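Local coordinates for betainyl-CoA thiolase (Pseudomonas putida, PDB 2HLJ), which probably transfers or hydrolyses acyl groups held as coenzyme A thioesters, including betainyl-CoA, as a hotdog-fold enzyme of the thioesterase-like superfamily, at residues H63-H68 with M149-K154; V92-H97 with S108-L113. One frame throughout, in Å; residues are numbered along the deposited sequence. Where two conformers were deposited one is given.

Contact 1. Residues H63-H68 with M149-K154; sequences HINYLH and MGRTIK
The imidazole of His63 lies against the backbone and CB of Arg151. Its CE1 touches Arg151 CB at 3.3 Å, while Arg151 O sits over one ring face, offset toward the rim, 3.5 Å from His63 NE2. Ile153 CG1 comes to the ring edge, 4.1 Å from His63 NE2. Beside the histidine, Asn65 OD1 meets Arg151 CG at 3.9 Å; the arginine chain bends at chi2 (-60°), and its guanidinium leads away from the strand. A long bond within 63-68 helps set the ring's rotation: His63 ND1 donates to Asn65 OD1 (3.3 Å), with the oxygen in the ring plane but the donor 42° out of the carbonyl plane. Were His63 replaced by an alanine, Asn65 OD1 would probably lose this donor and a gap would open against Arg151 CB and O. The ring also meets His63 of the second subunit, whose strand pairs antiparallel with 63-65 and carries the sheet across the interface. The loop 149-154, after helix 127-138, lies over the face of strand 57-66 that carries His63 and Asn65, while strand 104-114 flanks the other edge and helix 25-43 receives Ile64 on the face turned away from this loop.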
ATOM      1  N   HIS A  63      -2.727   1.696  -5.881  1.00 17.90           N
ATOM      2  CA  HIS A  63      -1.623   2.637  -6.029  1.00 18.08           C
ATOM      3  C   HIS A  63      -1.718   3.574  -4.842  1.00 17.91           C
ATOM      4  O   HIS A  63      -2.810   3.832  -4.363  1.00 17.19           O
ATOM      5  CB  HIS A  63      -1.725   3.448  -7.330  1.00 17.39           C
ATOM      6  CG  HIS A  63      -0.404   3.977  -7.806  1.00 18.15           C
ATOM      7  ND1 HIS A  63      -0.033   5.283  -7.620  1.00 25.10           N
ATOM      8  CD2 HIS A  63       0.653   3.372  -8.397  1.00 16.83           C
ATOM      9  CE1 HIS A  63       1.188   5.461  -8.078  1.00 16.31           C
ATOM     10  NE2 HIS A  63       1.631   4.316  -8.553  1.00 21.00           N
ATOM     11  N   ILE A  64      -0.590   4.064  -4.347  1.00 18.22           N
ATOM     12  CA  ILE A  64      -0.638   5.078  -3.327  1.00 16.44           C
ATOM     13  C   ILE A  64       0.435   6.110  -3.542  1.00 17.32           C
ATOM     14  O   ILE A  64       1.596   5.787  -3.795  1.00 17.79           O
ATOM     15  CB  ILE A  64      -0.625   4.470  -1.893  1.00 17.55           C
ATOM     16  CG1 ILE A  64      -0.549   5.569  -0.861  1.00 20.01           C
ATOM     17  CG2 ILE A  64       0.495   3.530  -1.689  1.00 26.41           C
ATOM     18  CD1 ILE A  64      -0.953   5.039   0.484  1.00 19.50           C
ATOM     19  N   ASN A  65       0.009   7.366  -3.503  1.00 18.52           N
ATOM     20  CA  ASN A  65       0.929   8.493  -3.545  1.00 20.93           C
ATOM     21  C   ASN A  65       1.035   9.115  -2.194  1.00 17.14           C
ATOM     22  O   ASN A  65       0.013   9.457  -1.615  1.00 19.81           O
ATOM     23  CB  ASN A  65       0.420   9.515  -4.515  1.00 18.87           C
ATOM     24  CG  ASN A  65       0.413   8.978  -5.907  1.00 24.92           C
ATOM     25  OD1 ASN A  65      -0.496   8.241  -6.290  1.00 20.11           O
ATOM     26  ND2 ASN A  65       1.461   9.275  -6.653  1.00 21.38           N
ATOM     27  N   TYR A  66       2.262   9.336  -1.728  1.00 17.10           N
ATOM     28  CA  TYR A  66       2.475   9.957  -0.422  1.00 21.06           C
ATOM     29  C   TYR A  66       3.029  11.355  -0.654  1.00 19.62           C
ATOM     30  O   TYR A  66       4.132  11.490  -1.160  1.00 18.62           O
ATOM     31  CB  TYR A  66       3.473   9.148   0.393  1.00 19.09           C
ATOM     32  CG  TYR A  66       3.124   7.693   0.579  1.00 25.00           C
ATOM     33  CD1 TYR A  66       3.569   6.719  -0.329  1.00 23.78           C
ATOM     34  CD2 TYR A  66       2.463   7.259   1.729  1.00 23.25           C
ATOM     35  CE1 TYR A  66       3.295   5.386  -0.128  1.00 20.83           C
ATOM     36  CE2 TYR A  66       2.213   5.938   1.934  1.00 22.71           C
ATOM     37  CZ  TYR A  66       2.605   5.005   1.009  1.00 21.89           C
ATOM     38  OH  TYR A  66       2.314   3.680   1.261  1.00 22.29           O
ATOM     39  N   LEU A  67       2.222  12.376  -0.357  1.00 17.81           N
ATOM     40  CA  LEU A  67       2.584  13.769  -0.618  1.00 17.54           C
ATOM     41  C   LEU A  67       3.237  14.422   0.594  1.00 18.58           C
ATOM     42  O   LEU A  67       4.075  15.293   0.429  1.00 18.54           O
ATOM     43  CB  LEU A  67       1.357  14.570  -1.071  1.00 20.15           C
ATOM     44  CG  LEU A  67       0.683  14.155  -2.388  1.00 20.07           C
ATOM     45  CD1 LEU A  67       1.703  13.927  -3.522  1.00 29.00           C
ATOM     46  CD2 LEU A  67      -0.173  12.929  -2.253  1.00 27.35           C
ATOM     47  N   HIS A  68       2.881  13.979   1.801  1.00 20.50           N
ATOM     48  CA  HIS A  68       3.357  14.598   3.026  1.00 20.12           C
ATOM     49  C   HIS A  68       3.496  13.603   4.158  1.00 22.48           C
ATOM     50  O   HIS A  68       2.717  12.640   4.308  1.00 20.63           O
ATOM     51  CB  HIS A  68       2.394  15.685   3.468  1.00 21.40           C
ATOM     52  CG  HIS A  68       2.282  16.798   2.485  1.00 22.48           C
ATOM     53  ND1 HIS A  68       3.213  17.808   2.409  1.00 19.63           N
ATOM     54  CD2 HIS A  68       1.386  17.031   1.500  1.00 22.01           C
ATOM     55  CE1 HIS A  68       2.878  18.635   1.435  1.00 22.74           C
ATOM     56  NE2 HIS A  68       1.779  18.182   0.861  1.00 23.54           N
HETATM   57  N   MSE A 149      -4.700   9.371 -10.110  1.00 26.53           N
HETATM   58  CA  MSE A 149      -5.352   8.320 -10.848  1.00 27.23           C
HETATM   59  C   MSE A 149      -4.452   7.908 -11.959  1.00 25.63           C
HETATM   60  O   MSE A 149      -3.808   8.757 -12.546  1.00 29.13           O
HETATM   61  CB  MSE A 149      -6.591   8.893 -11.520  1.00 30.34           C
HETATM   62  CG  MSE A 149      -7.547   9.413 -10.545  1.00 34.35           C
HETATM   63 SE   MSE A 149      -8.587   7.922 -10.078  0.75 58.96          SE
HETATM   64  CE  MSE A 149      -9.936   8.446 -11.550  1.00 32.45           C
ATOM     65  N   GLY A 150      -4.473   6.627 -12.310  1.00 24.04           N
ATOM     66  CA  GLY A 150      -3.710   6.135 -13.442  1.00 22.29           C
ATOM     67  C   GLY A 150      -2.228   6.407 -13.295  1.00 21.12           C
ATOM     68  O   GLY A 150      -1.520   6.547 -14.285  1.00 18.70           O
ATOM     69  N   ARG A 151      -1.729   6.447 -12.058  1.00 21.32           N
ATOM     70  CA  ARG A 151      -0.336   6.830 -11.837  1.00 21.07           C
ATOM     71  C   ARG A 151       0.648   5.678 -12.090  1.00 23.06           C
ATOM     72  O   ARG A 151       0.340   4.510 -11.831  1.00 24.82           O
ATOM     73  CB  ARG A 151      -0.161   7.380 -10.405  1.00 22.45           C
ATOM     74  CG  ARG A 151      -0.914   8.674 -10.154  1.00 26.19           C
ATOM     75  CD  ARG A 151      -0.402   9.703 -11.107  1.00 33.56           C
ATOM     76  NE  ARG A 151      -0.939  11.036 -10.917  1.00 41.27           N
ATOM     77  CZ  ARG A 151      -0.239  12.096 -10.520  1.00 35.52           C
ATOM     78  NH1 ARG A 151       1.054  11.997 -10.210  1.00 24.18           N
ATOM     79  NH2 ARG A 151      -0.857  13.265 -10.415  1.00 40.90           N
ATOM     80  N   THR A 152       1.831   6.032 -12.594  1.00 20.13           N
ATOM     81  CA  THR A 152       2.917   5.078 -12.808  1.00 22.86           C
ATOM     82  C   THR A 152       4.228   5.682 -12.307  1.00 24.52           C
ATOM     83  O   THR A 152       4.397   6.896 -12.246  1.00 23.90           O
ATOM     84  CB  THR A 152       3.087   4.664 -14.310  1.00 24.89           C
ATOM     85  OG1 THR A 152       3.317   5.823 -15.118  1.00 25.84           O
ATOM     86  CG2 THR A 152       1.863   3.917 -14.836  1.00 25.86           C
ATOM     87  N   ILE A 153       5.144   4.805 -11.917  1.00 25.62           N
ATOM     88  CA  ILE A 153       6.354   5.179 -11.220  1.00 23.36           C
ATOM     89  C   ILE A 153       7.465   5.305 -12.224  1.00 25.01           C
ATOM     90  O   ILE A 153       7.582   4.476 -13.122  1.00 28.25           O
ATOM     91  CB  ILE A 153       6.735   4.094 -10.185  1.00 22.03           C
ATOM     92  CG1 ILE A 153       5.729   4.089  -9.027  1.00 16.48           C
ATOM     93  CG2 ILE A 153       8.113   4.330  -9.659  1.00 23.72           C
ATOM     94  CD1 ILE A 153       5.660   2.759  -8.245  1.00 23.34           C
ATOM     95  N   LYS A 154       8.300   6.321 -12.049  1.00 26.58           N
ATOM     96  CA  LYS A 154       9.507   6.494 -12.862  1.00 28.26           C
ATOM     97  C   LYS A 154      10.483   7.400 -12.146  1.00 27.61           C
ATOM     98  O   LYS A 154      10.060   8.355 -11.492  1.00 26.95           O
ATOM     99  CB  LYS A 154       9.146   7.137 -14.198  1.00 27.66           C
ATOM    100  CG  LYS A 154       8.590   8.548 -14.062  1.00 31.26           C
TER

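Contact 2. Residues V92-H97 with S108-L113; sequences VYHSLH and SEQMLL
Val92 and Gln110 form an antiparallel hydrogen-bonded pair: Val92 N donates to Gln110 O (2.9 Å, nearly straight at 172°, in the carbonyl plane), and Gln110 N returns a bond to Val92 O. On the helix-facing side, Val92 CG2 reaches Leu112 CD1 at 3.6 Å and Gln110 CB at 3.8 Å. This branch stands between its own backbone N and carbonyl carbon, which points it across to the partner strand. The chain then steps to the non-hydrogen-bonded pair Tyr93 and Glu109, whose side chains share the other face of the sheet. Here CA-H...O contacts fill in, with Tyr93 CA 3.3 Å from Ser108 O. Tyr93 swings its ring out with CG anti to the backbone N (chi1 -179°), and its hydroxyl bonds to Tyr148 N; Glu109 extends to His91 and Gly150. These strands are neighbours in the antiparallel sheet of the hotdog fold, which wraps around the long helix 25-43, and Val92, His94, Ser108 and Gln110 are on its helix-facing side. His94 closes the next hydrogen-bonded pair, its N donating to Ser108 O and its O accepting from Ser108 N at 2.8 Å. The imidazole turns an edge to the Gln110 amide, His94 CD2 to Gln110 CD 4.2 Å, with the two planes almost perpendicular (86°). Thr80 and Thr36 bind its two nitrogens, and Phe32 meets the ring at a shallow angle. Gln110 is steadied by Ser108: Gln110 NE2 donates to Ser108 OG at 3.1 Å with the oxygen in the amide plane, and Ser108 OG is also hydrogen-bonded to His63 O. Beyond His94 the facing residues come earlier in strand 104-114: Leu96 bonds through its backbone to Leu105 and Ala106, while Ser95 OG and His97 NE2 share a hydrogen bond of 2.6 Å.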
ATOM      1  N   VAL A  92     -12.339   2.475  -6.192  1.00 19.89           N
ATOM      2  CA  VAL A  92     -12.425   3.509  -5.163  1.00 21.28           C
ATOM      3  C   VAL A  92     -11.168   4.370  -5.047  1.00 22.00           C
ATOM      4  O   VAL A  92     -10.097   3.980  -5.490  1.00 20.37           O
ATOM      5  CB  VAL A  92     -12.722   2.894  -3.769  1.00 24.26           C
ATOM      6  CG1 VAL A  92     -14.020   2.104  -3.832  1.00 21.08           C
ATOM      7  CG2 VAL A  92     -11.589   2.008  -3.321  1.00 28.97           C
ATOM      8  N   TYR A  93     -11.337   5.550  -4.459  1.00 18.46           N
ATOM      9  CA  TYR A  93     -10.254   6.507  -4.318  1.00 18.76           C
ATOM     10  C   TYR A  93     -10.365   7.075  -2.933  1.00 17.06           C
ATOM     11  O   TYR A  93     -11.423   7.591  -2.586  1.00 17.87           O
ATOM     12  CB  TYR A  93     -10.413   7.642  -5.355  1.00 16.99           C
ATOM     13  CG  TYR A  93      -9.328   8.718  -5.332  1.00 17.39           C
ATOM     14  CD1 TYR A  93      -8.143   8.528  -5.987  1.00 17.77           C
ATOM     15  CD2 TYR A  93      -9.525   9.928  -4.695  1.00 11.85           C
ATOM     16  CE1 TYR A  93      -7.156   9.487  -6.004  1.00 20.25           C
ATOM     17  CE2 TYR A  93      -8.547  10.909  -4.691  1.00 18.50           C
ATOM     18  CZ  TYR A  93      -7.350  10.671  -5.355  1.00 22.39           C
ATOM     19  OH  TYR A  93      -6.358  11.617  -5.445  1.00 22.57           O
ATOM     20  N   HIS A  94      -9.324   6.885  -2.116  1.00 17.97           N
ATOM     21  CA  HIS A  94      -9.246   7.446  -0.785  1.00 14.69           C
ATOM     22  C   HIS A  94      -8.216   8.562  -0.774  1.00 15.70           C
ATOM     23  O   HIS A  94      -7.192   8.477  -1.467  1.00 18.92           O
ATOM     24  CB  HIS A  94      -8.778   6.395   0.236  1.00 19.01           C
ATOM     25  CG  HIS A  94      -9.713   5.251   0.448  1.00 15.02           C
ATOM     26  ND1 HIS A  94     -11.010   5.406   0.903  1.00 17.54           N
ATOM     27  CD2 HIS A  94      -9.513   3.918   0.319  1.00 28.77           C
ATOM     28  CE1 HIS A  94     -11.566   4.215   1.026  1.00 28.71           C
ATOM     29  NE2 HIS A  94     -10.665   3.296   0.722  1.00 21.21           N
ATOM     30  N   SER A  95      -8.483   9.614  -0.010  1.00 16.46           N
ATOM     31  CA  SER A  95      -7.518  10.666   0.226  1.00 16.52           C
ATOM     32  C   SER A  95      -7.441  10.933   1.742  1.00 18.36           C
ATOM     33  O   SER A  95      -8.407  10.707   2.489  1.00 19.47           O
ATOM     34  CB  SER A  95      -7.831  11.927  -0.596  1.00 17.16           C
ATOM     35  OG  SER A  95      -9.151  12.423  -0.314  1.00 19.21           O
ATOM     36  N   LEU A  96      -6.263  11.326   2.198  1.00 18.87           N
ATOM     37  CA  LEU A  96      -6.009  11.537   3.618  1.00 18.00           C
ATOM     38  C   LEU A  96      -5.842  13.011   3.872  1.00 17.00           C
ATOM     39  O   LEU A  96      -5.177  13.700   3.113  1.00 18.83           O
ATOM     40  CB  LEU A  96      -4.767  10.789   4.100  1.00 17.86           C
ATOM     41  CG  LEU A  96      -4.535  10.707   5.626  1.00 15.90           C
ATOM     42  CD1 LEU A  96      -5.546   9.835   6.348  1.00 20.52           C
ATOM     43  CD2 LEU A  96      -3.115  10.251   5.918  1.00 17.74           C
ATOM     44  N   HIS A  97      -6.418  13.481   4.982  1.00 20.36           N
ATOM     45  CA  HIS A  97      -6.530  14.916   5.265  1.00 16.85           C
ATOM     46  C   HIS A  97      -6.301  15.210   6.741  1.00 19.69           C
ATOM     47  O   HIS A  97      -6.477  14.325   7.607  1.00 17.05           O
ATOM     48  CB  HIS A  97      -7.949  15.419   4.906  1.00 17.44           C
ATOM     49  CG  HIS A  97      -8.361  15.117   3.495  1.00 17.58           C
ATOM     50  ND1 HIS A  97      -8.389  16.071   2.503  1.00 17.84           N
ATOM     51  CD2 HIS A  97      -8.765  13.962   2.919  1.00 18.33           C
ATOM     52  CE1 HIS A  97      -8.753  15.507   1.364  1.00 21.20           C
ATOM     53  NE2 HIS A  97      -8.980  14.221   1.588  1.00 17.95           N
ATOM     54  N   SER A 108      -5.000   7.196  -2.581  1.00 14.86           N
ATOM     55  CA  SER A 108      -4.855   5.844  -3.089  1.00 17.11           C
ATOM     56  C   SER A 108      -6.018   5.474  -3.950  1.00 19.08           C
ATOM     57  O   SER A 108      -7.163   5.620  -3.521  1.00 17.91           O
ATOM     58  CB  SER A 108      -4.812   4.841  -1.917  1.00 20.00           C
ATOM     59  OG  SER A 108      -4.575   3.544  -2.417  1.00 21.48           O
ATOM     60  N   GLU A 109      -5.717   4.952  -5.144  1.00 17.62           N
ATOM     61  CA  GLU A 109      -6.689   4.398  -6.059  1.00 19.25           C
ATOM     62  C   GLU A 109      -6.653   2.899  -5.870  1.00 19.58           C
ATOM     63  O   GLU A 109      -5.574   2.328  -5.850  1.00 16.62           O
ATOM     64  CB  GLU A 109      -6.263   4.734  -7.505  1.00 16.65           C
ATOM     65  CG  GLU A 109      -7.311   4.369  -8.545  1.00 23.92           C
ATOM     66  CD  GLU A 109      -6.810   4.492  -9.970  1.00 20.99           C
ATOM     67  OE1 GLU A 109      -5.619   4.854 -10.163  1.00 20.59           O
ATOM     68  OE2 GLU A 109      -7.617   4.242 -10.899  1.00 25.23           O
ATOM     69  N   GLN A 110      -7.812   2.252  -5.734  1.00 15.87           N
ATOM     70  CA  GLN A 110      -7.845   0.836  -5.466  1.00 17.07           C
ATOM     71  C   GLN A 110      -8.933   0.157  -6.220  1.00 18.46           C
ATOM     72  O   GLN A 110      -9.975   0.758  -6.500  1.00 19.56           O
ATOM     73  CB  GLN A 110      -8.114   0.571  -3.982  1.00 17.84           C
ATOM     74  CG  GLN A 110      -7.364   1.517  -3.080  1.00 20.39           C
ATOM     75  CD  GLN A 110      -7.303   1.022  -1.683  1.00 27.46           C
ATOM     76  OE1 GLN A 110      -8.151   0.247  -1.253  1.00 21.17           O
ATOM     77  NE2 GLN A 110      -6.308   1.473  -0.954  1.00 21.97           N
HETATM   78  N   MSE A 111      -8.688  -1.109  -6.514  1.00 17.46           N
HETATM   79  CA  MSE A 111      -9.697  -1.987  -7.085  0.50 19.72           C
HETATM   80  C   MSE A 111      -9.925  -3.161  -6.134  1.00 19.90           C
HETATM   81  O   MSE A 111      -8.984  -3.829  -5.729  1.00 18.15           O
HETATM   82  CB  MSE A 111      -9.238  -2.494  -8.460  0.50 18.86           C
HETATM   83  CG  MSE A 111     -10.254  -3.396  -9.139  0.50 23.88           C
HETATM   84 SE   MSE A 111     -11.756  -2.382  -9.778  0.38 32.39          SE
HETATM   85  CE  MSE A 111     -10.877  -1.391 -11.198  0.50 39.28           C
ATOM     86  N   LEU A 112     -11.182  -3.409  -5.798  1.00 19.05           N
ATOM     87  CA  LEU A 112     -11.552  -4.422  -4.806  1.00 21.50           C
ATOM     88  C   LEU A 112     -12.545  -5.393  -5.443  1.00 18.94           C
ATOM     89  O   LEU A 112     -13.337  -4.984  -6.279  1.00 20.32           O
ATOM     90  CB  LEU A 112     -12.193  -3.732  -3.606  1.00 23.83           C
ATOM     91  CG  LEU A 112     -11.460  -2.537  -2.975  1.00 22.37           C
ATOM     92  CD1 LEU A 112     -12.398  -1.446  -2.683  1.00 28.20           C
ATOM     93  CD2 LEU A 112     -10.777  -2.997  -1.674  1.00 25.36           C
ATOM     94  N   LEU A 113     -12.429  -6.669  -5.081  1.00 18.48           N
ATOM     95  CA  LEU A 113     -13.248  -7.766  -5.588  1.00 18.49           C
ATOM     96  C   LEU A 113     -14.166  -8.262  -4.489  1.00 20.06           C
ATOM     97  O   LEU A 113     -13.698  -8.540  -3.362  1.00 19.31           O
ATOM     98  CB  LEU A 113     -12.350  -8.938  -6.031  1.00 19.74           C
ATOM     99  CG  LEU A 113     -13.053 -10.213  -6.527  1.00 18.34           C
ATOM    100  CD1 LEU A 113     -13.853  -9.925  -7.768  1.00 21.24           C
ATOM    101  CD2 LEU A 113     -12.066 -11.326  -6.799  1.00 22.72           C
TER

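How the contacts relate
Contact 2 lies in the core, its centre about 4 Å from that of the chain, and touches the second subunit through only a few residues; the centre of contact 1 is about 14 Å out, at the dimer interface, though most of its touching residues are still buried. Their chemistry differs accordingly: paired backbone bonds join the strands of contact 2, whereas contact 1 holds a loop to a strand mainly by packing of side chains and backbone. The two meet through neighbouring strands 57-66 and 104-114, where His63 N probably bonds Glu109 O. Glu109 also reaches the backbone of Gly150, tying the loop to strand 104-114 as well. Along the chain, contact 2 is nested within the span that contact 1 closes.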